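Local coordinates for protein arginine kinase (Cydia pomonella granulosis virus, PDB 6VVG) that is a viral protein kinase that probably transfers phosphate from ATP to serine or threonine residues, and here holds adenosine monophosphate in its nucleotide pocket, at residues L36-K39 against K44-V47; H77-N82 against S87-D92; P240-E243 against A249-F252. All coordinates share one frame; numbering follows the deposited sequence.

Contact 1 (L36-K39 against K44-V47); sequences LCKK and KRFV. With AMP (adenosine monophosphate), chain C.
Phe46 O is approached by three groups from the facing strand. It accepts a nearly straight hydrogen bond from Cys37 N at 2.9 Å; Cys37 SG comes to 3.1 Å of Phe46 O, and Leu36 CD1 closes in from the other face of the sheet. The reciprocal bond, Phe46 N to Cys37 O at 3.1 Å, makes these two residues an antiparallel hydrogen-bonded pair. Cys37 SG stands between its own backbone N and carbonyl carbon (chi1 39°), a setting that lays the sulfur along the neighbouring strand, where it meets Phe46 CB at 3.3 Å and is tightly packed. Around the Phe46 ring, Lys39 CD comes obliquely to CE2, and Lys44 CG, from the ring's own segment, rests over one face, offset toward the rim. The face bearing Leu36, Lys38, Arg45 and Val47 is different in kind. Leu36 CD1 touches the aliphatic CG of Arg45 at 4.0 Å, and Lys38 CD lies over one face of the guanidinium, 3.6 Å from Arg45 NH1. The two long chains run side by side and point the same way, bringing Lys38 NZ within 4.4 Å of Arg45 NH1, whose hydrogen bond goes to His43 O. Toward the turn a water replaces direct pairing, accepting from Lys39 N and donating to Lys44 O. The hairpin is thus backbone-bonded near the nucleotide, where Val47 CG2 lies 3.6 Å from C6 of AMP, and water-bridged at its outer end; there the adjacent positive charges would probably disfavour one another, although a Lys38 methylene packs on the arginine's flat group.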
loop_
_atom_site.group_PDB
_atom_site.type_symbol
_atom_site.label_atom_id
_atom_site.label_comp_id
_atom_site.label_asym_id
_atom_site.label_seq_id
_atom_site.Cartn_x
_atom_site.Cartn_y
_atom_site.Cartn_z
ATOM N N LEU A 36 22.680 11.766 7.084
ATOM C CA LEU A 36 22.732 11.691 8.538
ATOM C C LEU A 36 22.187 12.988 9.127
ATOM O O LEU A 36 22.587 14.084 8.724
ATOM C CB LEU A 36 24.167 11.446 9.005
ATOM C CG LEU A 36 24.369 11.061 10.469
ATOM C CD1 LEU A 36 23.852 9.659 10.746
ATOM C CD2 LEU A 36 25.848 11.174 10.844
ATOM N N CYS A 37 21.270 12.860 10.078
ATOM C CA CYS A 37 20.574 14.002 10.646
ATOM C C CYS A 37 20.718 13.999 12.155
ATOM O O CYS A 37 21.133 13.006 12.755
ATOM C CB CYS A 37 19.090 14.024 10.249
ATOM S SG CYS A 37 18.271 12.486 10.207
ATOM N N LYS A 38 20.309 15.111 12.769
ATOM C CA LYS A 38 20.373 15.253 14.218
ATOM C C LYS A 38 19.520 16.440 14.648
ATOM O O LYS A 38 19.474 17.460 13.956
ATOM C CB LYS A 38 21.818 15.444 14.709
ATOM C CG LYS A 38 22.059 14.974 16.148
ATOM C CD LYS A 38 23.497 15.249 16.600
ATOM C CE LYS A 38 23.693 16.713 16.978
ATOM N NZ LYS A 38 25.106 17.014 17.353
ATOM N N LYS A 39 18.832 16.289 15.778
ATOM C CA LYS A 39 18.158 17.422 16.399
ATOM C C LYS A 39 19.190 18.333 17.058
ATOM O O LYS A 39 20.116 17.866 17.727
ATOM C CB LYS A 39 17.144 16.942 17.437
ATOM C CG LYS A 39 15.716 16.816 16.926
ATOM C CD LYS A 39 15.115 15.472 17.336
ATOM C CE LYS A 39 13.606 15.550 17.527
ATOM N NZ LYS A 39 13.062 14.328 18.190
ATOM N N LYS A 44 20.970 11.887 19.675
ATOM C CA LYS A 44 20.633 10.763 18.810
ATOM C C LYS A 44 20.799 11.114 17.338
ATOM O O LYS A 44 20.389 12.184 16.882
ATOM C CB LYS A 44 19.197 10.310 19.071
ATOM C CG LYS A 44 18.792 9.057 18.312
ATOM C CD LYS A 44 17.509 8.468 18.878
ATOM C CE LYS A 44 17.191 7.123 18.242
ATOM N NZ LYS A 44 15.813 7.088 17.672
ATOM N N ARG A 45 21.406 10.192 16.599
ATOM C CA ARG A 45 21.526 10.308 15.155
ATOM C C ARG A 45 20.327 9.650 14.485
ATOM O O ARG A 45 19.886 8.572 14.894
ATOM C CB ARG A 45 22.818 9.655 14.664
ATOM C CG ARG A 45 23.990 10.605 14.580
ATOM C CD ARG A 45 24.513 10.953 15.967
ATOM N NE ARG A 45 25.822 11.599 15.899
ATOM C CZ ARG A 45 26.312 12.398 16.841
ATOM N NH1 ARG A 45 25.606 12.649 17.934
ATOM N NH2 ARG A 45 27.511 12.945 16.689
ATOM N N PHE A 46 19.800 10.306 13.462
ATOM C CA PHE A 46 18.726 9.761 12.648
ATOM C C PHE A 46 19.192 9.707 11.197
ATOM O O PHE A 46 20.255 10.223 10.842
ATOM C CB PHE A 46 17.449 10.614 12.767
ATOM C CG PHE A 46 16.932 10.757 14.180
ATOM C CD1 PHE A 46 16.039 9.833 14.696
ATOM C CD2 PHE A 46 17.333 11.814 14.990
ATOM C CE1 PHE A 46 15.557 9.950 15.985
ATOM C CE2 PHE A 46 16.851 11.935 16.288
ATOM C CZ PHE A 46 15.964 10.999 16.783
ATOM N N VAL A 47 18.334 9.164 10.339
ATOM C CA VAL A 47 18.556 9.132 8.898
ATOM C C VAL A 47 17.413 9.883 8.232
ATOM O O VAL A 47 16.243 9.513 8.403
ATOM C CB VAL A 47 18.637 7.692 8.370
ATOM C CG1 VAL A 47 18.531 7.680 6.852
ATOM C CG2 VAL A 47 19.922 7.022 8.835
HETATM P P AMP C . 18.879 3.349 1.311
HETATM O O1P AMP C . 19.248 2.716 -0.013
HETATM O O2P AMP C . 18.962 2.281 2.374
HETATM O O3P AMP C . 17.561 4.064 1.133
HETATM O "O5'" AMP C . 19.953 4.463 1.689
HETATM C "C5'" AMP C . 21.251 4.451 1.114
HETATM C "C4'" AMP C . 22.293 3.958 2.090
HETATM O "O4'" AMP C . 22.238 4.739 3.316
HETATM C "C3'" AMP C . 22.143 2.523 2.571
HETATM O "O3'" AMP C . 22.609 1.570 1.631
HETATM C "C2'" AMP C . 22.937 2.543 3.868
HETATM O "O2'" AMP C . 24.332 2.544 3.606
HETATM C "C1'" AMP C . 22.540 3.911 4.423
HETATM N N9 AMP C . 21.335 3.810 5.266
HETATM C C8 AMP C . 20.089 3.800 4.783
HETATM N N7 AMP C . 19.249 3.684 5.812
HETATM C C5 AMP C . 19.980 3.619 6.934
HETATM C C6 AMP C . 19.613 3.496 8.254
HETATM N N6 AMP C . 18.324 3.395 8.908
HETATM N N1 AMP C . 20.538 3.450 9.200
HETATM C C2 AMP C . 21.848 3.526 8.861
HETATM N N3 AMP C . 22.213 3.647 7.563
HETATM C C4 AMP C . 21.270 3.691 6.601
HETATM O O HOH W 1 18.978 14.198 17.697
#

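Contact 2 (H77-N82 against S87-D92); sequences HNFVFN and SLLIMD. With AMP (adenosine monophosphate), chain C.
His77 and Asn78 both direct their backbone N-H groups at Ile90 O, a classic beta bulge. The bond from His77 N to Ile90 O is 2.8 Å long and runs nearly along the C=O axis; that from Asn78 N to Ile90 O is longer, 3.2 Å, and lies on a lone pair in the carbonyl plane. From Asn78-Ile90 onward the ladder is regular, that pair and Val80-Leu88 being hydrogen-bonded, with Phe79-Leu89 non-hydrogen-bonded between them. Side-chain hydrogen bonds mark both ends. At one, His77 NE2 donates to Asp92 OD1 at 2.7 Å; the oxygen sits in the imidazole plane, yet the donor reaches it from above the carboxylate plane, the two planes being 65° apart. Asp92 OD1 also forms a salt bridge with Lys44, and His77 ND1 bonds to Asp83 of the second subunit. At the other end Ser87 OG accepts from Asn82 N at 3.2 Å. Apolar packing involves Phe79, whose ring, with CG anti to the backbone N (chi1 169°), lies beside Leu89 and pointing the same way; Phe79 CD1 meets Leu89 CD1 at 3.6 Å. The edge of that ring also presses on a carbonyl, Phe79 CD1 being 3.0 Å from Leu88 O. Strand 76-82 pairs antiparallel with a strand of the second subunit, so the sheet continues through the dimer interface. This is the hairpin that leads into the hinge of the protein kinase fold, where Asp92 O accepts a weak, bent hydrogen bond from the adenine N6 of AMP at 2.6 Å.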
loop_
_atom_site.group_PDB
_atom_site.type_symbol
_atom_site.label_atom_id
_atom_site.label_comp_id
_atom_site.label_asym_id
_atom_site.label_seq_id
_atom_site.Cartn_x
_atom_site.Cartn_y
_atom_site.Cartn_z
ATOM N N HIS A 77 9.997 7.900 12.006
ATOM C CA HIS A 77 9.648 8.869 13.038
ATOM C C HIS A 77 8.836 10.030 12.478
ATOM O O HIS A 77 7.831 10.429 13.073
ATOM C CB HIS A 77 10.921 9.371 13.715
ATOM C CG HIS A 77 11.523 8.379 14.658
ATOM N ND1 HIS A 77 10.883 7.970 15.807
ATOM C CD2 HIS A 77 12.688 7.691 14.610
ATOM C CE1 HIS A 77 11.635 7.085 16.436
ATOM N NE2 HIS A 77 12.737 6.902 15.733
ATOM N N ASN A 78 9.244 10.573 11.334
ATOM C CA ASN A 78 8.499 11.639 10.680
ATOM C C ASN A 78 8.497 11.392 9.181
ATOM O O ASN A 78 9.394 10.738 8.647
ATOM C CB ASN A 78 9.098 13.017 10.976
ATOM C CG ASN A 78 9.217 13.293 12.459
ATOM O OD1 ASN A 78 8.338 13.913 13.058
ATOM N ND2 ASN A 78 10.307 12.833 13.060
ATOM N N PHE A 79 7.483 11.929 8.505
ATOM C CA PHE A 79 7.350 11.774 7.063
ATOM C C PHE A 79 6.491 12.920 6.551
ATOM O O PHE A 79 5.386 13.145 7.053
ATOM C CB PHE A 79 6.740 10.412 6.709
ATOM C CG PHE A 79 6.339 10.279 5.271
ATOM C CD1 PHE A 79 7.248 10.507 4.246
ATOM C CD2 PHE A 79 5.048 9.912 4.944
ATOM C CE1 PHE A 79 6.861 10.377 2.921
ATOM C CE2 PHE A 79 4.657 9.780 3.629
ATOM C CZ PHE A 79 5.561 10.013 2.615
ATOM N N VAL A 80 7.018 13.651 5.576
ATOM C CA VAL A 80 6.327 14.771 4.955
ATOM C C VAL A 80 6.337 14.519 3.455
ATOM O O VAL A 80 7.405 14.507 2.834
ATOM C CB VAL A 80 6.984 16.115 5.284
ATOM C CG1 VAL A 80 6.224 17.236 4.598
ATOM C CG2 VAL A 80 7.045 16.329 6.785
ATOM N N PHE A 81 5.160 14.304 2.875
ATOM C CA PHE A 81 5.014 14.162 1.434
ATOM C C PHE A 81 4.487 15.469 0.861
ATOM O O PHE A 81 3.573 16.077 1.427
ATOM C CB PHE A 81 4.068 13.011 1.085
ATOM C CG PHE A 81 3.502 13.094 -0.304
ATOM C CD1 PHE A 81 4.189 12.560 -1.384
ATOM C CD2 PHE A 81 2.281 13.703 -0.530
ATOM C CE1 PHE A 81 3.665 12.642 -2.662
ATOM C CE2 PHE A 81 1.754 13.787 -1.800
ATOM C CZ PHE A 81 2.446 13.257 -2.869
ATOM N N ASN A 82 5.074 15.905 -0.254
ATOM C CA ASN A 82 4.604 17.072 -0.994
ATOM C C ASN A 82 4.398 16.680 -2.449
ATOM O O ASN A 82 5.302 16.122 -3.077
ATOM C CB ASN A 82 5.595 18.238 -0.903
ATOM C CG ASN A 82 5.725 18.778 0.498
ATOM O OD1 ASN A 82 4.796 19.388 1.035
ATOM N ND2 ASN A 82 6.880 18.553 1.107
ATOM N N SER A 87 9.907 15.173 -0.634
ATOM C CA SER A 87 9.300 14.515 0.511
ATOM C C SER A 87 10.387 13.934 1.403
ATOM O O SER A 87 11.425 13.460 0.928
ATOM C CB SER A 87 8.330 13.413 0.078
ATOM O OG SER A 87 7.420 13.895 -0.894
ATOM N N LEU A 88 10.133 13.974 2.704
ATOM C CA LEU A 88 11.122 13.618 3.708
ATOM C C LEU A 88 10.684 12.391 4.491
ATOM O O LEU A 88 9.524 12.286 4.897
ATOM C CB LEU A 88 11.329 14.766 4.693
ATOM C CG LEU A 88 11.614 16.171 4.171
ATOM C CD1 LEU A 88 12.091 17.063 5.326
ATOM C CD2 LEU A 88 12.640 16.115 3.066
ATOM N N LEU A 89 11.623 11.482 4.730
ATOM C CA LEU A 89 11.440 10.387 5.674
ATOM C C LEU A 89 12.551 10.468 6.712
ATOM O O LEU A 89 13.730 10.356 6.365
ATOM C CB LEU A 89 11.465 9.027 4.977
ATOM C CG LEU A 89 10.288 8.607 4.100
ATOM C CD1 LEU A 89 10.312 9.376 2.800
ATOM C CD2 LEU A 89 10.342 7.106 3.851
ATOM N N ILE A 90 12.182 10.666 7.974
ATOM C CA ILE A 90 13.140 10.710 9.077
ATOM C C ILE A 90 12.999 9.411 9.856
ATOM O O ILE A 90 11.957 9.156 10.476
ATOM C CB ILE A 90 12.929 11.932 9.980
ATOM C CG1 ILE A 90 13.091 13.215 9.163
ATOM C CG2 ILE A 90 13.915 11.905 11.138
ATOM C CD1 ILE A 90 12.814 14.485 9.941
ATOM N N MET A 91 14.051 8.595 9.832
ATOM C CA MET A 91 14.033 7.244 10.369
ATOM C C MET A 91 15.225 7.046 11.296
ATOM O O MET A 91 16.146 7.866 11.350
ATOM C CB MET A 91 14.072 6.204 9.240
ATOM C CG MET A 91 15.331 6.295 8.375
ATOM S SD MET A 91 15.334 5.140 6.990
ATOM C CE MET A 91 13.796 5.571 6.180
ATOM N N ASP A 92 15.197 5.940 12.032
ATOM C CA ASP A 92 16.312 5.605 12.904
ATOM C C ASP A 92 17.573 5.346 12.084
ATOM O O ASP A 92 17.512 4.890 10.939
ATOM C CB ASP A 92 15.995 4.359 13.734
ATOM C CG ASP A 92 15.171 4.660 14.968
ATOM O OD1 ASP A 92 15.232 5.797 15.477
ATOM O OD2 ASP A 92 14.466 3.743 15.437
HETATM P P AMP C . 18.879 3.349 1.311
HETATM O O1P AMP C . 19.248 2.716 -0.013
HETATM O O2P AMP C . 18.962 2.281 2.374
HETATM O O3P AMP C . 17.561 4.064 1.133
HETATM O "O5'" AMP C . 19.953 4.463 1.689
HETATM C "C5'" AMP C . 21.251 4.451 1.114
HETATM C "C4'" AMP C . 22.293 3.958 2.090
HETATM O "O4'" AMP C . 22.238 4.739 3.316
HETATM C "C3'" AMP C . 22.143 2.523 2.571
HETATM O "O3'" AMP C . 22.609 1.570 1.631
HETATM C "C2'" AMP C . 22.937 2.543 3.868
HETATM O "O2'" AMP C . 24.332 2.544 3.606
HETATM C "C1'" AMP C . 22.540 3.911 4.423
HETATM N N9 AMP C . 21.335 3.810 5.266
HETATM C C8 AMP C . 20.089 3.800 4.783
HETATM N N7 AMP C . 19.249 3.684 5.812
HETATM C C5 AMP C . 19.980 3.619 6.934
HETATM C C6 AMP C . 19.613 3.496 8.254
HETATM N N6 AMP C . 18.324 3.395 8.908
HETATM N N1 AMP C . 20.538 3.450 9.200
HETATM C C2 AMP C . 21.848 3.526 8.861
HETATM N N3 AMP C . 22.213 3.647 7.563
HETATM C C4 AMP C . 21.270 3.691 6.601
#

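Contact 3 (P240-E243 against A249-F252); sequences PTIE and ANDF
Asn250 reaches from helix 247-256 to Ile242 and grips the backbone of that residue at both its N-H and its C=O. These paired hydrogen bonds between a side-chain amide and one residue's backbone tie a loop to a helix in the helical C-terminal lobe of the protein kinase fold, away from the nucleotide pocket. CB points to the loop, and with CG roughly anti to the carbonyl carbon (chi1 -86°) the amide comes alongside the Ile242 backbone. Its CG arrives equidistant from the two groups it serves, 3.7 Å from both Ile242 N and Ile242 O. From there the branches divide. Asn250 OD1 accepts from Ile242 N at 2.7 Å, a fairly straight bond (162° at the hydrogen) whose donor lies in the carbonyl plane on a lone pair. The oxygen also has Ile242 CB against it at 3.4 Å and Thr241 CG2 at 3.6 Å; the threonine side chain crosses that of the asparagine at about a right angle. Asn250 ND2 donates to Ile242 O at 2.9 Å, straighter still at 169°, with the acceptor in the plane of the amide, and it has a second, weak hydrogen bond to Ser246 O. With one branch accepting and the other donating, the rotation of the amide is fixed and its oxygen and nitrogen ends are set apart by their partners. The grip holds the loop where Ile242 is buried, its side chain lying against Tyr204, Leu207 and Ser208 of helix 192-208. Tyr204 OH is in turn hydrogen-bonded to Pro240 O. A water bridges the two segments, donating to Pro240 O and to Asn250 OD1, 2.9 Å from the latter.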
loop_
_atom_site.group_PDB
_atom_site.type_symbol
_atom_site.label_atom_id
_atom_site.label_comp_id
_atom_site.label_asym_id
_atom_site.label_seq_id
_atom_site.Cartn_x
_atom_site.Cartn_y
_atom_site.Cartn_z
ATOM N N PRO A 240 27.293 -23.529 -8.874
ATOM C CA PRO A 240 28.548 -24.042 -8.309
ATOM C C PRO A 240 28.390 -24.471 -6.856
ATOM O O PRO A 240 27.727 -23.809 -6.057
ATOM C CB PRO A 240 29.513 -22.857 -8.438
ATOM C CG PRO A 240 28.950 -22.012 -9.551
ATOM C CD PRO A 240 27.449 -22.185 -9.467
ATOM N N THR A 241 29.025 -25.591 -6.520
ATOM C CA THR A 241 29.123 -26.004 -5.128
ATOM C C THR A 241 29.936 -24.984 -4.339
ATOM O O THR A 241 30.947 -24.465 -4.821
ATOM C CB THR A 241 29.778 -27.384 -5.026
ATOM O OG1 THR A 241 28.998 -28.344 -5.750
ATOM C CG2 THR A 241 29.895 -27.816 -3.572
ATOM N N ILE A 242 29.490 -24.693 -3.121
ATOM C CA ILE A 242 30.237 -23.843 -2.200
ATOM C C ILE A 242 31.155 -24.762 -1.403
ATOM O O ILE A 242 30.697 -25.512 -0.539
ATOM C CB ILE A 242 29.311 -23.037 -1.284
ATOM C CG1 ILE A 242 28.255 -22.315 -2.119
ATOM C CG2 ILE A 242 30.120 -22.037 -0.471
ATOM C CD1 ILE A 242 27.175 -21.640 -1.298
ATOM N N GLU A 243 32.454 -24.703 -1.697
ATOM C CA GLU A 243 33.356 -25.781 -1.297
ATOM C C GLU A 243 33.434 -25.921 0.218
ATOM O O GLU A 243 33.363 -27.035 0.752
ATOM C CB GLU A 243 34.746 -25.539 -1.890
ATOM C CG GLU A 243 35.684 -26.738 -1.825
ATOM C CD GLU A 243 35.124 -27.975 -2.512
ATOM O OE1 GLU A 243 34.131 -27.857 -3.259
ATOM O OE2 GLU A 243 35.688 -29.070 -2.304
ATOM N N ALA A 249 24.112 -26.651 3.783
ATOM C CA ALA A 249 24.142 -25.291 3.255
ATOM C C ALA A 249 24.117 -25.297 1.734
ATOM O O ALA A 249 23.440 -24.471 1.111
ATOM C CB ALA A 249 25.380 -24.554 3.768
ATOM N N ASN A 250 24.855 -26.218 1.117
ATOM C CA ASN A 250 24.825 -26.319 -0.336
ATOM C C ASN A 250 23.444 -26.733 -0.821
ATOM O O ASN A 250 22.883 -26.106 -1.723
ATOM C CB ASN A 250 25.890 -27.301 -0.816
ATOM C CG ASN A 250 27.240 -26.640 -1.005
ATOM O OD1 ASN A 250 27.414 -25.795 -1.886
ATOM N ND2 ASN A 250 28.202 -27.011 -0.172
ATOM N N ASP A 251 22.859 -27.766 -0.211
ATOM C CA ASP A 251 21.524 -28.190 -0.621
ATOM C C ASP A 251 20.517 -27.056 -0.491
ATOM O O ASP A 251 19.579 -26.963 -1.293
ATOM C CB ASP A 251 21.075 -29.393 0.209
ATOM C CG ASP A 251 19.897 -30.116 -0.408
ATOM O OD1 ASP A 251 20.064 -30.703 -1.497
ATOM O OD2 ASP A 251 18.802 -30.088 0.191
ATOM N N PHE A 252 20.698 -26.183 0.501
ATOM C CA PHE A 252 19.794 -25.051 0.672
ATOM C C PHE A 252 19.830 -24.132 -0.544
ATOM O O PHE A 252 18.787 -23.813 -1.124
ATOM C CB PHE A 252 20.159 -24.285 1.946
ATOM C CG PHE A 252 19.238 -23.136 2.255
ATOM C CD1 PHE A 252 17.939 -23.366 2.680
ATOM C CD2 PHE A 252 19.673 -21.827 2.122
ATOM C CE1 PHE A 252 17.089 -22.309 2.964
ATOM C CE2 PHE A 252 18.827 -20.767 2.403
ATOM C CZ PHE A 252 17.537 -21.010 2.827
HETATM O O HOH W 2 25.898 -25.043 -4.218
#

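In the fold
Contacts 1 and 2 are two hairpins of one five-stranded antiparallel sheet in the N-terminal lobe, joined because strands 45-51 and 87-92 are neighbours in it. Their centres are 12 Å apart, and they meet directly: Lys44 NZ forms a salt bridge with Asp92 OD1 at 2.6 Å, and Val47 N probably donates to Met91 O at 2.7 Å. Both reach AMP, with Val47 at its purine ring and Asp92 at its amino group, while Val94 N adds a further hydrogen bond. Contact 3 lies on the opposite side of the chain's centre, about 41 and 42 Å from them between centres, and takes no part in the pocket.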